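Local coordinates for protein RNA polymerase II subunit A C-terminal domain phosphatase SSU72 (Homo sapiens, PDB 4H3K) that removes phosphate from phosphoserine and phosphothreonine, acting on the C-terminal domain of RNA polymerase II, and takes part in RNA processing and transcription termination, at residues Phe56-His61 with Tyr136-Glu141; Val30-Ser33 with Arg38-Glu41; Cys176-Cys181 with Gln197-Lys202; Ala42-Ser47 with Lys109-Arg114. The protein carries 1 engineered substitution. All coordinates share one frame; numbering follows the deposited sequence.

Contact 1: Phe56-His61 with Tyr136-Glu141; sequences FGTGTH and YDQVVE
In the parallel part of the central sheet, the exit from edge strand 52-57 meets helix 133-145 here, Thr-58 facing Gln-138 and Val-139. The hydroxyl OG1 of Thr-58 gives a hydrogen bond to OE1 of Gln-138, 2.7 Å long. The donor sits above the carbonyl plane, 40° out of it, and the C=O...donor angle is 136°. CG of Gln-138 lies beside its own backbone N, and the chain runs extended from there, which carries the amide across to the loop. Its CB packs on CB of Thr-58 at 3.7 Å. The methyl CG2 of Thr-58 turns to the helix and meets CG2 of Val-139 at 3.8 Å, the two side chains crossing at about a right angle. Val-139 also rests on Val-31 and Val-156, so the apolar part continues into the sheet. At Gln-138, a leucine would probably leave the buried Thr-58 hydroxyl without this acceptor and free it to turn. Backbone hydrogen bonds of Ser-32 with Phe-56 and Thr-58 tie the loop to strand 27-32. A helix packed on the face of a mostly parallel sheet, touching the loop that leaves the edge strand, is typical of three-layer alpha/beta folds.

Contact 2: Val30-Ser33 with Arg38-Glu41; sequences VVSS and RSME. Engineered in segment 30-33: Ser-32 (natural residue Cys). With PO4 (phosphate ion), chain F.
Val-30 and Ser-39 form the close-packed side of this contact, and the phosphate site lies on its other side. CG1 of Val-30 lies 3.9 Å from CA of Ser-39, and the carbonyl O of Val-30 is 3.6 Å from CB of Ser-39. Ala-42 and Leu-46 of helix 38-48 also touch Val-30. OG of Ser-39 is 2.7 Å from OG of Ser-32, an engineered residue that is cysteine in the natural protein. The same Ser-39 hydroxyl is hydrogen-bonded to OD1 of Asn-35. Strand 27-32, the loop and helix 38-48 begin a beta-alpha-beta unit. The loop cradles the anion in the manner of the phosphate-binding loop of cysteine-based phosphatases, with Ser-32 and Arg-38 at its two ends. OG of Ser-32, between its backbone N and carbonyl carbon (chi1 59°), gives a hydrogen bond of 2.6 Å to O1 of the phosphate. Towards the phosphate, direct packing between the segments is looser: NH2 of Arg-38 is 3.8 Å from N of Ser-33, and the anion bridges them. The guanidinium meets the phosphate with its edge. NE reaches O3 at 2.6 Å in a nearly straight bond (176°), and NH2 reaches O4 at 2.8 Å. The backbone N of Arg-38 also bonds to O3, and the backbone N of Ser-33 to O4. A methionine replacing Arg-38 would probably leave O3 and O4 without their charged partner and Glu-132 without its salt bridge. Backbone N atoms of Ser-34, Gln-36 and Asn-37 complete the ring of donors.

Contact 3: Cys176-Cys181 with Gln197-Lys202; sequences CELCQC and QEFEEK
The two helix segments run roughly antiparallel, at 148° between their directions, with 11.7 Å between axes at closest approach. They belong to helices 165-184 and 188-203, which form a helical hairpin, and a coiled coil is predicted from residue 180 onward. The wide spacing is bridged by one large side chain, Phe-199. Its ring reaches across to helix 165-184 and enters between Glu-177, Leu-178 and Cys-181. CZ is at the leading corner and comes to 3.4 Å from the backbone N of Leu-178. The branch CD1 of Leu-178 lies over one face, displaced toward the rim. This is a CH-pi contact, with CD1 of Leu-178 4.1 Å from the centroid of the Phe-199 ring and 18° off the normal. CG of Leu-178 is anti to the backbone N, which swings this methyl toward the neighbouring helix. The same side chain also touches Leu-129 of the sheet, so it bridges the hairpin and the domain core. Glu-177 comes to the ring through its aliphatic part. CB of Glu-177 lies at the edge, 4.0 Å from CZ of Phe-199, and the carboxylate plane is turned 68° from the ring. No polar bond joins the two segments. The remaining edge contact is a sulfur-aromatic one from Cys-181. Its SG lies in the plane of the Phe-199 ring, 4.9 Å from the centroid, and is 3.6 Å from CE1.

Contact 4: Ala42-Ser47 with Lys109-Arg114; sequences AHNILS and KRIKPR
The imidazole of His-43 carries the methyl CG2 of Ile-111 over one face. This CH-pi contact puts CG2 3.6 Å from the ring centroid and 15° off the normal. The methyl is shifted toward the CE1-NE2 side, where both CE1 and NE2 of His-43 are 3.6 Å away. CG of His-43 is anti to its backbone N (chi1 -171°), and the ring thereby reaches out from the helix toward the loop. Its ND1 is hydrogen-bonded to OG of Ser-55. The same hydroxyl is shared by NZ of Lys-112, whose salt-bridge partner is Glu-116. Ser-55 thus joins the polar ends of the two side chains, and it helps fix the rotation of the ring. NZ of Lys-112, 4.7 Å from ND1 of His-43, would probably disfavour a second proton on the ring. The shaft of Lys-112 passes the ring obliquely, with its CD 4.5 Å from CE1 of His-43. The other branch of Ile-111 turns to the next residue of the helix. Its CD1 packs against CB of Asn-44 at 3.8 Å, close to the amide ND2, and the two side chains cross obliquely. This is a surface contact in which the loop after helix 101-109 packs on helix 38-48, the crossover helix of a beta-alpha-beta unit.

From the N terminus, contact 2 comes first and closes the short phosphate-binding loop between strand 27-32 and helix 38-48. Further along that helix, contact 4 takes up the loop 109-114 and closes a span of 61 residues. Strand 52-57 follows, and contact 1 joins its exit to helix 133-145. Contacts 1 and 4 therefore cross along the chain, while contact 3 comes after both and closes the hairpin of helices 165-184 and 188-203. Contacts 1 and 2 meet through Phe-56 O and Ser-32 N, in neighbouring strands. Leu-46 packs on Val-30 and Cys-176, linking contact 4 to contacts 2 and 3.

Contact 1: Phe56-His61 with Tyr136-Glu141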
loop_
_atom_site.group_PDB
_atom_site.type_symbol
_atom_site.label_atom_id
_atom_site.label_comp_id
_atom_site.label_asym_id
_atom_site.label_seq_id
_atom_site.Cartn_x
_atom_site.Cartn_y
_atom_site.Cartn_z
ATOM N N PHE B 56 -13.539 -9.748 7.214
ATOM C CA PHE B 56 -12.874 -9.640 8.507
ATOM C C PHE B 56 -13.713 -8.805 9.435
ATOM O O PHE B 56 -14.642 -8.121 8.997
ATOM C CB PHE B 56 -11.490 -8.955 8.368
ATOM C CG PHE B 56 -10.567 -9.643 7.411
ATOM C CD1 PHE B 56 -9.799 -10.721 7.838
ATOM C CD2 PHE B 56 -10.481 -9.216 6.072
ATOM C CE1 PHE B 56 -8.945 -11.377 6.960
ATOM C CE2 PHE B 56 -9.642 -9.848 5.181
ATOM C CZ PHE B 56 -8.853 -10.935 5.622
ATOM N N GLY B 57 -13.362 -8.854 10.718
ATOM C CA GLY B 57 -13.896 -7.922 11.710
ATOM C C GLY B 57 -12.739 -7.211 12.422
ATOM O O GLY B 57 -11.665 -7.771 12.572
ATOM N N THR B 58 -12.954 -5.973 12.850
ATOM C CA THR B 58 -11.935 -5.257 13.613
ATOM C C THR B 58 -12.218 -5.184 15.101
ATOM O O THR B 58 -11.377 -4.683 15.853
ATOM C CB THR B 58 -11.785 -3.813 13.148
ATOM O OG1 THR B 58 -13.073 -3.196 13.147
ATOM C CG2 THR B 58 -11.149 -3.766 11.735
ATOM N N GLY B 59 -13.393 -5.658 15.532
ATOM C CA GLY B 59 -13.764 -5.575 16.941
ATOM C C GLY B 59 -12.832 -6.376 17.843
ATOM O O GLY B 59 -12.179 -7.344 17.407
ATOM N N THR B 60 -12.775 -5.980 19.112
ATOM C CA THR B 60 -12.039 -6.717 20.124
ATOM C C THR B 60 -12.612 -8.128 20.335
ATOM O O THR B 60 -11.905 -9.052 20.739
ATOM C CB THR B 60 -12.073 -5.902 21.453
ATOM O OG1 THR B 60 -11.445 -4.614 21.203
ATOM C CG2 THR B 60 -11.290 -6.588 22.517
ATOM N N HIS B 61 -13.911 -8.273 20.082
ATOM C CA HIS B 61 -14.626 -9.526 20.298
ATOM C C HIS B 61 -15.835 -9.562 19.363
ATOM O O HIS B 61 -16.169 -8.565 18.722
ATOM C CB HIS B 61 -15.102 -9.632 21.750
ATOM C CG HIS B 61 -15.892 -8.443 22.202
ATOM N ND1 HIS B 61 -17.266 -8.385 22.116
ATOM C CD2 HIS B 61 -15.496 -7.251 22.703
ATOM C CE1 HIS B 61 -17.686 -7.218 22.569
ATOM N NE2 HIS B 61 -16.630 -6.509 22.922
ATOM N N TYR B 136 -13.481 1.583 9.869
ATOM C CA TYR B 136 -12.533 2.325 8.993
ATOM C C TYR B 136 -11.308 2.824 9.815
ATOM O O TYR B 136 -10.151 2.645 9.417
ATOM C CB TYR B 136 -13.288 3.495 8.391
ATOM C CG TYR B 136 -12.532 4.433 7.469
ATOM C CD1 TYR B 136 -12.446 4.172 6.099
ATOM C CD2 TYR B 136 -11.953 5.608 7.965
ATOM C CE1 TYR B 136 -11.807 5.069 5.227
ATOM C CE2 TYR B 136 -11.321 6.523 7.101
ATOM C CZ TYR B 136 -11.241 6.228 5.743
ATOM O OH TYR B 136 -10.641 7.120 4.910
ATOM N N ASP B 137 -11.573 3.472 10.948
ATOM C CA ASP B 137 -10.488 3.976 11.819
ATOM C C ASP B 137 -9.565 2.840 12.270
ATOM O O ASP B 137 -8.354 3.003 12.322
ATOM C CB ASP B 137 -11.038 4.680 13.068
ATOM C CG ASP B 137 -11.686 5.994 12.749
ATOM O OD1 ASP B 137 -11.386 6.588 11.678
ATOM O OD2 ASP B 137 -12.513 6.436 13.568
ATOM N N GLN B 138 -10.139 1.688 12.580
ATOM C CA GLN B 138 -9.359 0.558 13.078
ATOM C C GLN B 138 -8.517 -0.043 11.960
ATOM O O GLN B 138 -7.333 -0.379 12.153
ATOM C CB GLN B 138 -10.289 -0.490 13.726
ATOM C CG GLN B 138 -10.799 0.000 15.102
ATOM C CD GLN B 138 -11.805 -0.920 15.775
ATOM O OE1 GLN B 138 -12.767 -1.415 15.158
ATOM N NE2 GLN B 138 -11.596 -1.140 17.067
ATOM N N VAL B 139 -9.120 -0.176 10.789
ATOM C CA VAL B 139 -8.379 -0.686 9.648
ATOM C C VAL B 139 -7.192 0.232 9.335
ATOM O O VAL B 139 -6.061 -0.224 9.142
ATOM C CB VAL B 139 -9.285 -0.779 8.374
ATOM C CG1 VAL B 139 -8.414 -0.861 7.117
ATOM C CG2 VAL B 139 -10.251 -2.001 8.497
ATOM N N VAL B 140 -7.444 1.540 9.301
ATOM C CA VAL B 140 -6.372 2.506 9.013
ATOM C C VAL B 140 -5.276 2.523 10.091
ATOM O O VAL B 140 -4.073 2.521 9.761
ATOM C CB VAL B 140 -6.946 3.919 8.765
ATOM C CG1 VAL B 140 -5.821 4.961 8.681
ATOM C CG2 VAL B 140 -7.755 3.913 7.457
ATOM N N GLU B 141 -5.686 2.518 11.363
ATOM C CA GLU B 141 -4.712 2.455 12.439
ATOM C C GLU B 141 -3.812 1.233 12.279
ATOM O O GLU B 141 -2.594 1.334 12.414
ATOM C CB GLU B 141 -5.376 2.391 13.814
ATOM C CG GLU B 141 -4.279 2.471 14.922
ATOM C CD GLU B 141 -4.827 2.710 16.300
ATOM O OE1 GLU B 141 -6.034 2.455 16.508
ATOM O OE2 GLU B 141 -4.038 3.157 17.176
#

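Contact 2: Val30-Ser33 with Arg38-Glu41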
loop_
_atom_site.group_PDB
_atom_site.type_symbol
_atom_site.label_atom_id
_atom_site.label_comp_id
_atom_site.label_asym_id
_atom_site.label_seq_id
_atom_site.Cartn_x
_atom_site.Cartn_y
_atom_site.Cartn_z
ATOM N N VAL B 30 -13.881 -7.078 2.677
ATOM C CA VAL B 30 -14.944 -6.347 3.338
ATOM C C VAL B 30 -14.835 -6.585 4.841
ATOM O O VAL B 30 -14.661 -7.728 5.283
ATOM C CB VAL B 30 -16.354 -6.748 2.839
ATOM C CG1 VAL B 30 -17.388 -5.806 3.486
ATOM C CG2 VAL B 30 -16.456 -6.624 1.316
ATOM N N VAL B 31 -14.926 -5.492 5.614
ATOM C CA VAL B 31 -14.620 -5.514 7.050
ATOM C C VAL B 31 -15.772 -4.904 7.869
ATOM O O VAL B 31 -16.240 -3.791 7.591
ATOM C CB VAL B 31 -13.310 -4.733 7.348
ATOM C CG1 VAL B 31 -12.816 -5.024 8.765
ATOM C CG2 VAL B 31 -12.223 -5.087 6.331
ATOM N N SER B 32 -16.250 -5.640 8.872
ATOM C CA SER B 32 -17.221 -5.060 9.784
ATOM C C SER B 32 -16.630 -5.138 11.190
ATOM O O SER B 32 -15.394 -5.183 11.356
ATOM C CB SER B 32 -18.574 -5.794 9.695
ATOM O OG SER B 32 -18.363 -7.154 10.015
ATOM N N SER B 33 -17.483 -5.153 12.204
ATOM C CA SER B 33 -16.954 -5.215 13.576
ATOM C C SER B 33 -16.752 -6.632 14.084
ATOM O O SER B 33 -15.660 -6.994 14.562
ATOM C CB SER B 33 -17.820 -4.394 14.519
ATOM O OG SER B 33 -17.139 -4.332 15.748
ATOM N N ARG B 38 -22.750 -7.555 8.429
ATOM C CA ARG B 38 -22.515 -6.693 7.261
ATOM C C ARG B 38 -21.434 -7.223 6.303
ATOM O O ARG B 38 -21.628 -7.273 5.079
ATOM C CB ARG B 38 -22.250 -5.264 7.725
ATOM C CG ARG B 38 -23.471 -4.688 8.449
ATOM C CD ARG B 38 -23.086 -3.493 9.300
ATOM N NE ARG B 38 -22.251 -3.885 10.449
ATOM C CZ ARG B 38 -21.628 -3.026 11.244
ATOM N NH1 ARG B 38 -21.738 -1.721 11.020
ATOM N NH2 ARG B 38 -20.874 -3.458 12.265
ATOM N N SER B 39 -20.311 -7.667 6.856
ATOM C CA SER B 39 -19.214 -8.144 6.028
ATOM C C SER B 39 -19.511 -9.508 5.402
ATOM O O SER B 39 -19.054 -9.781 4.304
ATOM C CB SER B 39 -17.868 -8.179 6.820
ATOM O OG SER B 39 -18.016 -8.946 8.030
ATOM N N MET B 40 -20.296 -10.343 6.077
ATOM C CA MET B 40 -20.600 -11.675 5.586
ATOM C C MET B 40 -21.693 -11.665 4.501
ATOM O O MET B 40 -21.609 -12.413 3.522
ATOM C CB MET B 40 -20.941 -12.608 6.747
ATOM C CG MET B 40 -19.727 -12.848 7.641
ATOM S SD MET B 40 -18.457 -13.780 6.755
ATOM C CE MET B 40 -19.075 -15.477 6.941
ATOM N N GLU B 41 -22.705 -10.831 4.695
ATOM C CA GLU B 41 -23.671 -10.529 3.621
ATOM C C GLU B 41 -22.951 -10.057 2.349
ATOM O O GLU B 41 -23.292 -10.473 1.229
ATOM C CB GLU B 41 -24.651 -9.459 4.098
ATOM C CG GLU B 41 -25.968 -9.391 3.298
ATOM C CD GLU B 41 -26.737 -10.708 3.341
ATOM O OE1 GLU B 41 -27.069 -11.201 2.273
ATOM O OE2 GLU B 41 -26.953 -11.264 4.436
HETATM P P PO4 F . -21.078 -7.172 11.944
HETATM O O1 PO4 F . -20.282 -8.270 11.308
HETATM O O2 PO4 F . -22.068 -7.738 12.975
HETATM O O3 PO4 F . -21.893 -6.411 10.916
HETATM O O4 PO4 F . -20.217 -6.158 12.640
#

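Contact 3: Cys176-Cys181 with Gln197-Lys202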
loop_
_atom_site.group_PDB
_atom_site.type_symbol
_atom_site.label_atom_id
_atom_site.label_comp_id
_atom_site.label_asym_id
_atom_site.label_seq_id
_atom_site.Cartn_x
_atom_site.Cartn_y
_atom_site.Cartn_z
ATOM N N CYS B 176 -21.543 -4.244 -3.802
ATOM C CA CYS B 176 -21.438 -5.000 -5.054
ATOM C C CYS B 176 -21.513 -4.050 -6.258
ATOM O O CYS B 176 -20.713 -4.165 -7.200
ATOM C CB CYS B 176 -22.527 -6.090 -5.153
ATOM S SG CYS B 176 -22.334 -7.126 -6.650
ATOM N N GLU B 177 -22.451 -3.100 -6.217
ATOM C CA GLU B 177 -22.562 -2.096 -7.292
ATOM C C GLU B 177 -21.285 -1.276 -7.444
ATOM O O GLU B 177 -20.761 -1.110 -8.564
ATOM C CB GLU B 177 -23.794 -1.199 -7.088
ATOM C CG GLU B 177 -24.415 -0.784 -8.381
ATOM C CD GLU B 177 -25.596 0.137 -8.218
ATOM O OE1 GLU B 177 -26.235 0.095 -7.129
ATOM O OE2 GLU B 177 -25.885 0.866 -9.210
ATOM N N LEU B 178 -20.740 -0.822 -6.319
ATOM C CA LEU B 178 -19.481 -0.098 -6.342
ATOM C C LEU B 178 -18.338 -0.938 -6.916
ATOM O O LEU B 178 -17.604 -0.475 -7.777
ATOM C CB LEU B 178 -19.142 0.436 -4.950
ATOM C CG LEU B 178 -17.793 1.160 -4.859
ATOM C CD1 LEU B 178 -17.791 2.438 -5.724
ATOM C CD2 LEU B 178 -17.423 1.477 -3.412
ATOM N N CYS B 179 -18.216 -2.183 -6.485
ATOM C CA CYS B 179 -17.132 -3.040 -6.952
ATOM C C CYS B 179 -17.272 -3.319 -8.441
ATOM O O CYS B 179 -16.300 -3.341 -9.171
ATOM C CB CYS B 179 -17.076 -4.340 -6.150
ATOM S SG CYS B 179 -16.428 -3.999 -4.484
ATOM N N GLN B 180 -18.497 -3.494 -8.884
ATOM C CA GLN B 180 -18.802 -3.610 -10.305
ATOM C C GLN B 180 -18.336 -2.424 -11.136
ATOM O O GLN B 180 -17.666 -2.594 -12.174
ATOM C CB GLN B 180 -20.306 -3.793 -10.457
ATOM C CG GLN B 180 -20.619 -4.514 -11.672
ATOM C CD GLN B 180 -20.031 -5.895 -11.610
ATOM O OE1 GLN B 180 -20.129 -6.560 -10.573
ATOM N NE2 GLN B 180 -19.409 -6.336 -12.707
ATOM N N CYS B 181 -18.684 -1.219 -10.689
ATOM C CA CYS B 181 -18.221 -0.014 -11.356
ATOM C C CYS B 181 -16.727 0.020 -11.438
ATOM O O CYS B 181 -16.181 0.207 -12.519
ATOM C CB CYS B 181 -18.641 1.232 -10.613
ATOM S SG CYS B 181 -20.236 1.578 -10.886
ATOM N N GLN B 197 -17.836 9.877 -5.695
ATOM C CA GLN B 197 -18.654 11.108 -5.684
ATOM C C GLN B 197 -20.019 10.900 -6.375
ATOM O O GLN B 197 -21.026 11.288 -5.836
ATOM C CB GLN B 197 -17.905 12.314 -6.271
ATOM C CG GLN B 197 -16.767 12.855 -5.365
ATOM C CD GLN B 197 -17.275 13.427 -4.028
ATOM O OE1 GLN B 197 -16.905 12.950 -2.948
ATOM N NE2 GLN B 197 -18.106 14.442 -4.099
ATOM N N GLU B 198 -20.040 10.275 -7.555
ATOM C CA GLU B 198 -21.308 9.822 -8.180
ATOM C C GLU B 198 -22.155 8.943 -7.241
ATOM O O GLU B 198 -23.362 9.151 -7.114
ATOM C CB GLU B 198 -21.051 9.054 -9.475
ATOM C CG GLU B 198 -20.624 9.860 -10.648
ATOM C CD GLU B 198 -20.654 9.029 -11.935
ATOM O OE1 GLU B 198 -21.728 8.428 -12.229
ATOM O OE2 GLU B 198 -19.605 8.976 -12.643
ATOM N N PHE B 199 -21.529 7.957 -6.603
ATOM C CA PHE B 199 -22.210 7.101 -5.611
ATOM C C PHE B 199 -22.743 7.865 -4.415
ATOM O O PHE B 199 -23.804 7.525 -3.890
ATOM C CB PHE B 199 -21.306 5.967 -5.101
ATOM C CG PHE B 199 -21.474 4.689 -5.845
ATOM C CD1 PHE B 199 -20.859 4.502 -7.093
ATOM C CD2 PHE B 199 -22.261 3.668 -5.324
ATOM C CE1 PHE B 199 -21.021 3.303 -7.799
ATOM C CE2 PHE B 199 -22.445 2.452 -6.041
ATOM C CZ PHE B 199 -21.823 2.272 -7.275
ATOM N N GLU B 200 -22.026 8.891 -3.970
ATOM C CA GLU B 200 -22.553 9.763 -2.902
ATOM C C GLU B 200 -23.825 10.497 -3.317
ATOM O O GLU B 200 -24.822 10.499 -2.583
ATOM C CB GLU B 200 -21.521 10.780 -2.454
ATOM C CG GLU B 200 -20.450 10.155 -1.572
ATOM C CD GLU B 200 -19.549 11.188 -0.910
ATOM O OE1 GLU B 200 -19.806 12.390 -1.076
ATOM O OE2 GLU B 200 -18.576 10.789 -0.236
ATOM N N GLU B 201 -23.774 11.113 -4.487
ATOM C CA GLU B 201 -24.890 11.843 -5.018
ATOM C C GLU B 201 -26.094 10.901 -5.269
ATOM O O GLU B 201 -27.230 11.229 -4.901
ATOM C CB GLU B 201 -24.451 12.602 -6.277
ATOM C CG GLU B 201 -25.264 13.861 -6.609
ATOM C CD GLU B 201 -26.515 13.550 -7.414
ATOM O OE1 GLU B 201 -26.544 12.478 -8.068
ATOM O OE2 GLU B 201 -27.471 14.368 -7.398
ATOM N N LYS B 202 -25.841 9.722 -5.843
ATOM C CA LYS B 202 -26.931 8.773 -6.159
ATOM C C LYS B 202 -27.557 8.160 -4.899
ATOM O O LYS B 202 -28.772 8.010 -4.825
ATOM C CB LYS B 202 -26.475 7.638 -7.100
ATOM C CG LYS B 202 -25.954 8.091 -8.459
ATOM C CD LYS B 202 -27.040 8.331 -9.481
ATOM C CE LYS B 202 -26.427 8.716 -10.824
ATOM N NZ LYS B 202 -27.538 9.053 -11.766
#

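Contact 4: Ala42-Ser47 with Lys109-Arg114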
loop_
_atom_site.group_PDB
_atom_site.type_symbol
_atom_site.label_atom_id
_atom_site.label_comp_id
_atom_site.label_asym_id
_atom_site.label_seq_id
_atom_site.Cartn_x
_atom_site.Cartn_y
_atom_site.Cartn_z
ATOM N N ALA B 42 -21.944 -9.204 2.518
ATOM C CA ALA B 42 -21.199 -8.673 1.376
ATOM C C ALA B 42 -20.281 -9.750 0.800
ATOM O O ALA B 42 -20.181 -9.863 -0.391
ATOM C CB ALA B 42 -20.387 -7.426 1.790
ATOM N N HIS B 43 -19.625 -10.532 1.666
ATOM C CA HIS B 43 -18.755 -11.635 1.243
ATOM C C HIS B 43 -19.590 -12.552 0.360
ATOM O O HIS B 43 -19.181 -12.882 -0.757
ATOM C CB HIS B 43 -18.252 -12.395 2.480
ATOM C CG HIS B 43 -17.182 -13.412 2.209
ATOM N ND1 HIS B 43 -16.182 -13.687 3.125
ATOM C CD2 HIS B 43 -16.972 -14.246 1.162
ATOM C CE1 HIS B 43 -15.396 -14.632 2.645
ATOM N NE2 HIS B 43 -15.848 -14.984 1.452
ATOM N N ASN B 44 -20.774 -12.916 0.846
ATOM C CA ASN B 44 -21.661 -13.821 0.117
ATOM C C ASN B 44 -22.045 -13.272 -1.274
ATOM O O ASN B 44 -21.866 -13.977 -2.284
ATOM C CB ASN B 44 -22.894 -14.185 0.972
ATOM C CG ASN B 44 -23.740 -15.332 0.363
ATOM O OD1 ASN B 44 -24.886 -15.112 -0.045
ATOM N ND2 ASN B 44 -23.170 -16.532 0.282
ATOM N N ILE B 45 -22.551 -12.038 -1.344
ATOM C CA ILE B 45 -22.964 -11.461 -2.640
ATOM C C ILE B 45 -21.740 -11.337 -3.582
ATOM O O ILE B 45 -21.783 -11.765 -4.749
ATOM C CB ILE B 45 -23.663 -10.059 -2.481
ATOM C CG1 ILE B 45 -24.943 -10.146 -1.602
ATOM C CG2 ILE B 45 -24.029 -9.448 -3.862
ATOM C CD1 ILE B 45 -25.714 -11.409 -1.704
ATOM N N LEU B 46 -20.638 -10.777 -3.071
ATOM C CA LEU B 46 -19.447 -10.564 -3.922
ATOM C C LEU B 46 -18.935 -11.896 -4.440
ATOM O O LEU B 46 -18.654 -12.029 -5.629
ATOM C CB LEU B 46 -18.353 -9.785 -3.193
ATOM C CG LEU B 46 -18.688 -8.287 -2.983
ATOM C CD1 LEU B 46 -17.740 -7.660 -2.016
ATOM C CD2 LEU B 46 -18.630 -7.476 -4.284
ATOM N N SER B 47 -18.851 -12.880 -3.540
ATOM C CA SER B 47 -18.318 -14.189 -3.904
ATOM C C SER B 47 -19.177 -14.808 -5.013
ATOM O O SER B 47 -18.650 -15.313 -5.988
ATOM C CB SER B 47 -18.255 -15.091 -2.681
ATOM O OG SER B 47 -17.942 -16.397 -3.075
ATOM N N LYS B 109 -21.369 -20.270 8.273
ATOM C CA LYS B 109 -20.667 -21.545 8.298
ATOM C C LYS B 109 -20.386 -22.075 6.893
ATOM O O LYS B 109 -19.325 -22.644 6.635
ATOM C CB LYS B 109 -21.457 -22.596 9.093
ATOM C CG LYS B 109 -20.538 -23.667 9.684
ATOM C CD LYS B 109 -21.213 -25.021 9.808
ATOM C CE LYS B 109 -20.153 -26.120 9.883
ATOM N NZ LYS B 109 -20.700 -27.428 9.409
ATOM N N ARG B 110 -21.342 -21.878 5.997
ATOM C CA ARG B 110 -21.218 -22.308 4.609
ATOM C C ARG B 110 -20.199 -21.501 3.838
ATOM O O ARG B 110 -19.839 -21.881 2.733
ATOM C CB ARG B 110 -22.574 -22.217 3.919
ATOM C CG ARG B 110 -23.493 -23.343 4.365
ATOM C CD ARG B 110 -24.949 -23.112 4.002
ATOM N NE ARG B 110 -25.835 -23.866 4.905
ATOM C CZ ARG B 110 -25.974 -25.197 4.907
ATOM N NH1 ARG B 110 -25.287 -25.957 4.062
ATOM N NH2 ARG B 110 -26.805 -25.779 5.763
ATOM N N ILE B 111 -19.729 -20.388 4.411
ATOM C CA ILE B 111 -18.682 -19.607 3.752
ATOM C C ILE B 111 -17.284 -19.969 4.274
ATOM O O ILE B 111 -16.334 -20.140 3.497
ATOM C CB ILE B 111 -18.932 -18.086 3.883
ATOM C CG1 ILE B 111 -20.158 -17.678 3.047
ATOM C CG2 ILE B 111 -17.654 -17.307 3.473
ATOM C CD1 ILE B 111 -20.701 -16.262 3.358
ATOM N N LYS B 112 -17.165 -20.062 5.597
ATOM C CA LYS B 112 -15.886 -20.292 6.236
ATOM C C LYS B 112 -16.139 -20.690 7.682
ATOM O O LYS B 112 -17.218 -20.442 8.204
ATOM C CB LYS B 112 -15.003 -19.028 6.146
ATOM C CG LYS B 112 -15.522 -17.851 6.951
ATOM C CD LYS B 112 -14.713 -16.588 6.626
ATOM C CE LYS B 112 -15.013 -15.476 7.607
ATOM N NZ LYS B 112 -14.172 -14.236 7.329
ATOM N N PRO B 113 -15.155 -21.318 8.335
ATOM C CA PRO B 113 -15.511 -21.912 9.634
ATOM C C PRO B 113 -15.621 -20.939 10.821
ATOM O O PRO B 113 -16.381 -21.205 11.760
ATOM C CB PRO B 113 -14.409 -22.945 9.862
ATOM C CG PRO B 113 -13.256 -22.458 9.082
ATOM C CD PRO B 113 -13.806 -21.718 7.890
ATOM N N ARG B 114 -14.895 -19.820 10.793
ATOM C CA ARG B 114 -14.955 -18.854 11.892
ATOM C C ARG B 114 -14.738 -17.406 11.459
ATOM O O ARG B 114 -14.148 -17.150 10.404
ATOM C CB ARG B 114 -13.971 -19.222 13.022
ATOM C CG ARG B 114 -12.525 -19.222 12.605
ATOM C CD ARG B 114 -11.570 -19.327 13.791
ATOM N NE ARG B 114 -10.248 -18.868 13.366
ATOM C CZ ARG B 114 -9.818 -17.598 13.395
ATOM N NH1 ARG B 114 -10.575 -16.607 13.874
ATOM N NH2 ARG B 114 -8.602 -17.320 12.955
#